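Local coordinates for glycosyl hydrolase family 2, TIM barrel domain protein (Faecalibacterium prausnitzii A2-165, PDB 6ED2) that probably hydrolyses beta-D-glucuronides as a family 2 glycoside hydrolase, a gut bacterial beta-glucuronidase whose catalytic domain is a TIM barrel, at residues L420-I424 and L459-D464; W436-N440 and Y452-F457. One frame throughout, in Å; residues are numbered along the deposited sequence.

Contact 1 of 2, residues L420-I424 and L459-D464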
loop_
_atom_site.group_PDB
_atom_site.type_symbol
_atom_site.label_atom_id
_atom_site.label_comp_id
_atom_site.label_asym_id
_atom_site.label_seq_id
_atom_site.Cartn_x
_atom_site.Cartn_y
_atom_site.Cartn_z
ATOM N N LEU A 420 -26.851 4.694 32.202
ATOM C CA LEU A 420 -25.879 4.821 33.283
ATOM C C LEU A 420 -26.161 3.820 34.390
ATOM O O LEU A 420 -25.239 3.215 34.954
ATOM C CB LEU A 420 -25.913 6.252 33.841
ATOM C CG LEU A 420 -24.986 6.562 35.012
ATOM C CD1 LEU A 420 -23.534 6.162 34.687
ATOM C CD2 LEU A 420 -25.076 8.055 35.443
ATOM N N THR A 421 -27.437 3.657 34.740
ATOM C CA THR A 421 -27.801 2.730 35.799
ATOM C C THR A 421 -27.419 1.310 35.416
ATOM O O THR A 421 -26.815 0.576 36.207
ATOM C CB THR A 421 -29.309 2.844 36.078
ATOM O OG1 THR A 421 -29.614 4.179 36.513
ATOM C CG2 THR A 421 -29.749 1.846 37.140
ATOM N N ASP A 422 -27.766 0.911 34.190
ATOM C CA ASP A 422 -27.466 -0.436 33.722
ATOM C C ASP A 422 -25.962 -0.649 33.607
ATOM O O ASP A 422 -25.448 -1.700 34.008
ATOM C CB ASP A 422 -28.183 -0.675 32.390
ATOM C CG ASP A 422 -29.678 -0.916 32.586
ATOM O OD1 ASP A 422 -30.051 -1.184 33.735
ATOM O OD2 ASP A 422 -30.477 -0.822 31.629
ATOM N N MET A 423 -25.228 0.350 33.115
ATOM C CA MET A 423 -23.788 0.170 32.998
ATOM C C MET A 423 -23.149 -0.038 34.365
ATOM O O MET A 423 -22.317 -0.942 34.548
ATOM C CB MET A 423 -23.139 1.360 32.288
ATOM C CG MET A 423 -21.611 1.250 32.350
ATOM S SD MET A 423 -20.703 2.599 31.573
ATOM C CE MET A 423 -21.031 3.925 32.755
ATOM N N ILE A 424 -23.520 0.787 35.350
ATOM C CA ILE A 424 -22.878 0.655 36.654
ATOM C C ILE A 424 -23.316 -0.633 37.346
ATOM O O ILE A 424 -22.501 -1.322 37.970
ATOM C CB ILE A 424 -23.148 1.904 37.513
ATOM C CG1 ILE A 424 -22.377 3.093 36.921
ATOM C CG2 ILE A 424 -22.762 1.642 38.983
ATOM C CD1 ILE A 424 -22.413 4.333 37.793
ATOM N N LEU A 459 -26.345 10.682 40.202
ATOM C CA LEU A 459 -26.706 9.278 40.002
ATOM C C LEU A 459 -25.473 8.373 39.997
ATOM O O LEU A 459 -25.459 7.322 40.647
ATOM C CB LEU A 459 -27.494 9.135 38.703
ATOM C CG LEU A 459 -28.100 7.759 38.417
ATOM C CD1 LEU A 459 -29.031 7.312 39.565
ATOM C CD2 LEU A 459 -28.825 7.780 37.067
ATOM N N ALA A 460 -24.413 8.780 39.287
ATOM C CA ALA A 460 -23.213 7.945 39.220
ATOM C C ALA A 460 -22.574 7.774 40.583
ATOM O O ALA A 460 -22.011 6.714 40.881
ATOM C CB ALA A 460 -22.191 8.538 38.243
ATOM N N ARG A 461 -22.628 8.810 41.420
ATOM C CA ARG A 461 -22.152 8.664 42.789
ATOM C C ARG A 461 -23.023 7.684 43.569
ATOM O O ARG A 461 -22.509 6.771 44.229
ATOM C CB ARG A 461 -22.116 10.033 43.468
ATOM C CG ARG A 461 -21.867 10.005 44.960
ATOM C CD ARG A 461 -21.609 11.413 45.465
ATOM N NE ARG A 461 -20.229 11.837 45.232
ATOM C CZ ARG A 461 -19.830 13.109 45.168
ATOM N NH1 ARG A 461 -20.710 14.097 45.303
ATOM N NH2 ARG A 461 -18.544 13.396 44.977
ATOM N N ARG A 462 -24.349 7.848 43.492
ATOM C CA ARG A 462 -25.263 7.001 44.263
ATOM C C ARG A 462 -25.164 5.533 43.860
ATOM O O ARG A 462 -25.241 4.645 44.716
ATOM C CB ARG A 462 -26.712 7.450 44.074
ATOM C CG ARG A 462 -27.097 8.780 44.655
ATOM C CD ARG A 462 -28.485 9.118 44.123
ATOM N NE ARG A 462 -29.001 10.391 44.607
ATOM C CZ ARG A 462 -30.279 10.741 44.498
ATOM N NH1 ARG A 462 -31.141 9.901 43.918
ATOM N NH2 ARG A 462 -30.702 11.918 44.959
ATOM N N LEU A 463 -25.042 5.259 42.553
ATOM C CA LEU A 463 -25.111 3.878 42.072
ATOM C C LEU A 463 -23.879 3.067 42.442
ATOM O O LEU A 463 -23.964 1.840 42.551
ATOM C CB LEU A 463 -25.263 3.846 40.560
ATOM C CG LEU A 463 -26.586 4.279 39.964
ATOM C CD1 LEU A 463 -26.325 4.532 38.492
ATOM C CD2 LEU A 463 -27.631 3.196 40.186
ATOM N N ASP A 464 -22.729 3.713 42.616
ATOM C CA ASP A 464 -21.499 2.954 42.733
ATOM C C ASP A 464 -21.147 2.745 44.195
ATOM O O ASP A 464 -20.730 3.703 44.865
ATOM C CB ASP A 464 -20.354 3.652 42.003
ATOM C CG ASP A 464 -19.075 2.837 42.028
ATOM O OD1 ASP A 464 -19.092 1.723 42.592
ATOM O OD2 ASP A 464 -18.042 3.310 41.513
#

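Contact 2 of 2, residues W436-N440 and Y452-F457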
loop_
_atom_site.group_PDB
_atom_site.type_symbol
_atom_site.label_atom_id
_atom_site.label_comp_id
_atom_site.label_asym_id
_atom_site.label_seq_id
_atom_site.Cartn_x
_atom_site.Cartn_y
_atom_site.Cartn_z
ATOM N N TRP A 436 -15.825 6.061 35.752
ATOM C CA TRP A 436 -17.012 6.187 34.911
ATOM C C TRP A 436 -16.885 7.432 34.051
ATOM O O TRP A 436 -16.612 8.516 34.569
ATOM C CB TRP A 436 -18.297 6.302 35.750
ATOM C CG TRP A 436 -18.400 5.291 36.855
ATOM C CD1 TRP A 436 -18.299 5.520 38.200
ATOM C CD2 TRP A 436 -18.601 3.881 36.701
ATOM N NE1 TRP A 436 -18.455 4.341 38.895
ATOM C CE2 TRP A 436 -18.642 3.321 37.996
ATOM C CE3 TRP A 436 -18.776 3.041 35.595
ATOM C CZ2 TRP A 436 -18.828 1.951 38.211
ATOM C CZ3 TRP A 436 -18.975 1.676 35.817
ATOM C CH2 TRP A 436 -18.987 1.151 37.109
ATOM N N SER A 437 -17.098 7.292 32.750
ATOM C CA SER A 437 -17.150 8.441 31.860
ATOM C C SER A 437 -18.597 8.623 31.430
ATOM O O SER A 437 -19.184 7.712 30.848
ATOM C CB SER A 437 -16.223 8.253 30.659
ATOM O OG SER A 437 -16.489 9.249 29.688
ATOM N N LEU A 438 -19.172 9.792 31.715
ATOM C CA LEU A 438 -20.619 9.948 31.635
ATOM C C LEU A 438 -21.095 10.543 30.317
ATOM O O LEU A 438 -22.282 10.418 29.994
ATOM C CB LEU A 438 -21.116 10.821 32.793
ATOM C CG LEU A 438 -21.427 10.178 34.154
ATOM C CD1 LEU A 438 -20.418 9.168 34.581
ATOM C CD2 LEU A 438 -21.552 11.239 35.233
ATOM N N LEU A 439 -20.206 11.195 29.564
ATOM C CA LEU A 439 -20.516 11.785 28.267
ATOM C C LEU A 439 -19.226 11.856 27.471
ATOM O O LEU A 439 -18.140 11.968 28.048
ATOM C CB LEU A 439 -21.124 13.198 28.369
ATOM C CG LEU A 439 -22.270 13.541 29.325
ATOM C CD1 LEU A 439 -21.714 14.043 30.633
ATOM C CD2 LEU A 439 -23.198 14.579 28.708
ATOM N N ASN A 440 -19.339 11.758 26.142
ATOM C CA ASN A 440 -18.195 11.982 25.259
ATOM C C ASN A 440 -18.469 13.216 24.416
ATOM O O ASN A 440 -19.379 13.215 23.575
ATOM C CB ASN A 440 -17.890 10.786 24.352
ATOM C CG ASN A 440 -16.639 11.028 23.483
ATOM O OD1 ASN A 440 -15.499 10.950 23.962
ATOM N ND2 ASN A 440 -16.854 11.349 22.213
ATOM N N TYR A 452 -28.468 19.506 33.182
ATOM C CA TYR A 452 -28.333 18.154 32.658
ATOM C C TYR A 452 -27.279 17.368 33.432
ATOM O O TYR A 452 -27.539 16.243 33.865
ATOM C CB TYR A 452 -27.994 18.210 31.163
ATOM C CG TYR A 452 -28.135 16.887 30.474
ATOM C CD1 TYR A 452 -29.350 16.497 29.923
ATOM C CD2 TYR A 452 -27.063 16.012 30.384
ATOM C CE1 TYR A 452 -29.493 15.268 29.295
ATOM C CE2 TYR A 452 -27.195 14.779 29.748
ATOM C CZ TYR A 452 -28.415 14.416 29.214
ATOM O OH TYR A 452 -28.557 13.201 28.606
ATOM N N PHE A 453 -26.099 17.966 33.650
ATOM C CA PHE A 453 -24.982 17.236 34.253
ATOM C C PHE A 453 -25.242 16.903 35.718
ATOM O O PHE A 453 -24.839 15.830 36.191
ATOM C CB PHE A 453 -23.686 18.051 34.158
ATOM C CG PHE A 453 -22.997 17.987 32.816
ATOM C CD1 PHE A 453 -21.612 17.949 32.743
ATOM C CD2 PHE A 453 -23.724 17.988 31.639
ATOM C CE1 PHE A 453 -20.968 17.918 31.514
ATOM C CE2 PHE A 453 -23.093 17.961 30.407
ATOM C CZ PHE A 453 -21.720 17.921 30.340
ATOM N N LYS A 454 -25.854 17.835 36.468
ATOM C CA LYS A 454 -25.924 17.684 37.923
ATOM C C LYS A 454 -26.608 16.385 38.326
ATOM O O LYS A 454 -25.998 15.599 39.069
ATOM C CB LYS A 454 -26.618 18.901 38.556
ATOM C CG LYS A 454 -26.741 18.836 40.089
ATOM C CD LYS A 454 -27.323 20.160 40.625
ATOM C CE LYS A 454 -27.507 20.155 42.141
ATOM N NZ LYS A 454 -28.971 20.042 42.407
ATOM N N PRO A 455 -27.820 16.072 37.862
ATOM C CA PRO A 455 -28.414 14.782 38.252
ATOM C C PRO A 455 -27.645 13.579 37.730
ATOM O O PRO A 455 -27.647 12.539 38.394
ATOM C CB PRO A 455 -29.828 14.853 37.661
ATOM C CG PRO A 455 -29.699 15.797 36.508
ATOM C CD PRO A 455 -28.715 16.829 36.959
ATOM N N LEU A 456 -26.952 13.691 36.588
ATOM C CA LEU A 456 -26.208 12.541 36.070
ATOM C C LEU A 456 -25.036 12.196 36.965
ATOM O O LEU A 456 -24.814 11.026 37.299
ATOM C CB LEU A 456 -25.701 12.816 34.665
ATOM C CG LEU A 456 -26.649 12.386 33.564
ATOM C CD1 LEU A 456 -26.062 12.870 32.270
ATOM C CD2 LEU A 456 -26.856 10.882 33.551
ATOM N N PHE A 457 -24.252 13.203 37.345
ATOM C CA PHE A 457 -23.111 12.936 38.207
ATOM C C PHE A 457 -23.561 12.521 39.597
ATOM O O PHE A 457 -22.860 11.761 40.267
ATOM C CB PHE A 457 -22.201 14.166 38.252
ATOM C CG PHE A 457 -21.329 14.298 37.036
ATOM C CD1 PHE A 457 -20.010 13.872 37.064
ATOM C CD2 PHE A 457 -21.845 14.812 35.856
ATOM C CE1 PHE A 457 -19.203 13.977 35.943
ATOM C CE2 PHE A 457 -21.062 14.910 34.726
ATOM C CZ PHE A 457 -19.724 14.486 34.773
#

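Contact 1 of 2, residues L420-I424 and L459-D464
Leu463 packs its CD1 methyl against the backbone of the facing helix, 3.6 Å from Thr421 CA, while its CD2 meets the methyl CG2 of Thr421. The two side chains cross at about a right angle. Ile424 closes over the root of the same leucine, with its CG2 3.7 Å from Leu463 CB. Its CG1 arm, anti to the carbonyl carbon (chi1 -70°), carries CD1 to 3.9 Å from the carbonyl O of Ala460. One isoleucine thus touches two successive turns of the partner. Leu420 extends away from its own backbone N (chi1 178°), and this carries CD2 to 4.0 Å from both Ala460 CB and Ala460 N. At the same end, Leu459 CD2 lies 3.7 Å from Thr421 OG1, a van der Waals approach, for that hydroxyl bonds to the carbonyl of Lys417 in its own helix.

The helices that carry these side chains, 409-427 and 449-463, run side by side on the TIM barrel, their local axes 10.1 Å apart and inclined at 32°. Asp464, the first non-helical residue, is held by the backbone N of Gln466 and a salt bridge to Arg468, which fixes the chain just past the leucine. No hydrogen bond joins the two segments, and 328 Å² is buried between them; cohesion here therefore rests on dispersion and the exclusion of water from methyl groups.

Contact 2 of 2, residues W436-N440 and Y452-F457
Strand 436-440 and helix 452-457 run nearly antiparallel, at 158°, with local axes 10.0 Å apart; they form the first half of a beta-alpha-beta crossover of the TIM barrel, completed by strand 470-474. Leu438 and Leu439, though consecutive, both direct their side chains at the helix, because Leu438 leaves extended geometry (psi -19°).

Leu438 CD2 sits over the face of Phe457, 3.4 Å from the ring centroid and 5° off the normal, a close, well-centred CH-pi contact. The same methyl lies 3.9 Å from the carbonyl O of Leu456. Leu439, its CG anti to the carbonyl carbon and beside the backbone N, thereby brings both methyls to the rings of the helix and divides them among three. CD1 stands over one face of Phe453, offset toward the rim, and also meets Phe457 CE2 at 4.2 Å. CD2 reaches both Phe453 CE2 and Tyr452 CE2.

Replacing Phe457 by an alanine would probably deprive the Leu438 methyl of its aromatic platform and open a gap between strand and helix. Beyond the pair, Tyr472 on strand 470-474 meets the Phe453 ring edge-to-face and also touches Phe457, so the next strand shares this core. Tyr452 is fixed at its far end by a hydrogen bond from or to His416 ND1 on helix 409-427. Within the helix, the carbonyl O of Phe453, 2.9 Å from Phe457 N, also lies in the plane of the Phe457 ring, at its edge.

Contacts 1 and 2 share helix 449-463, their centres about 10 Å apart. Trp436 joins them directly: its NE1 lies 2.8 Å from Asp464 OD2, a probable hydrogen bond, and its CE3 is 3.7 Å from Met423 CE and 3.8 Å from Ile424 CG1. Two neighbouring helices of the outer layer and one strand of the inner barrel thus close round a shared core. Strand 433-440 ends at Asn440, in the Asn-Glu pair that in related enzymes carries the acid/base glutamate, so contact 2 probably backs the catalytic end of the barrel. Both lie away from the magnesium site of Thr239 and Glu241; another bound magnesium ion is about 14 Å from the Leu439 side chain.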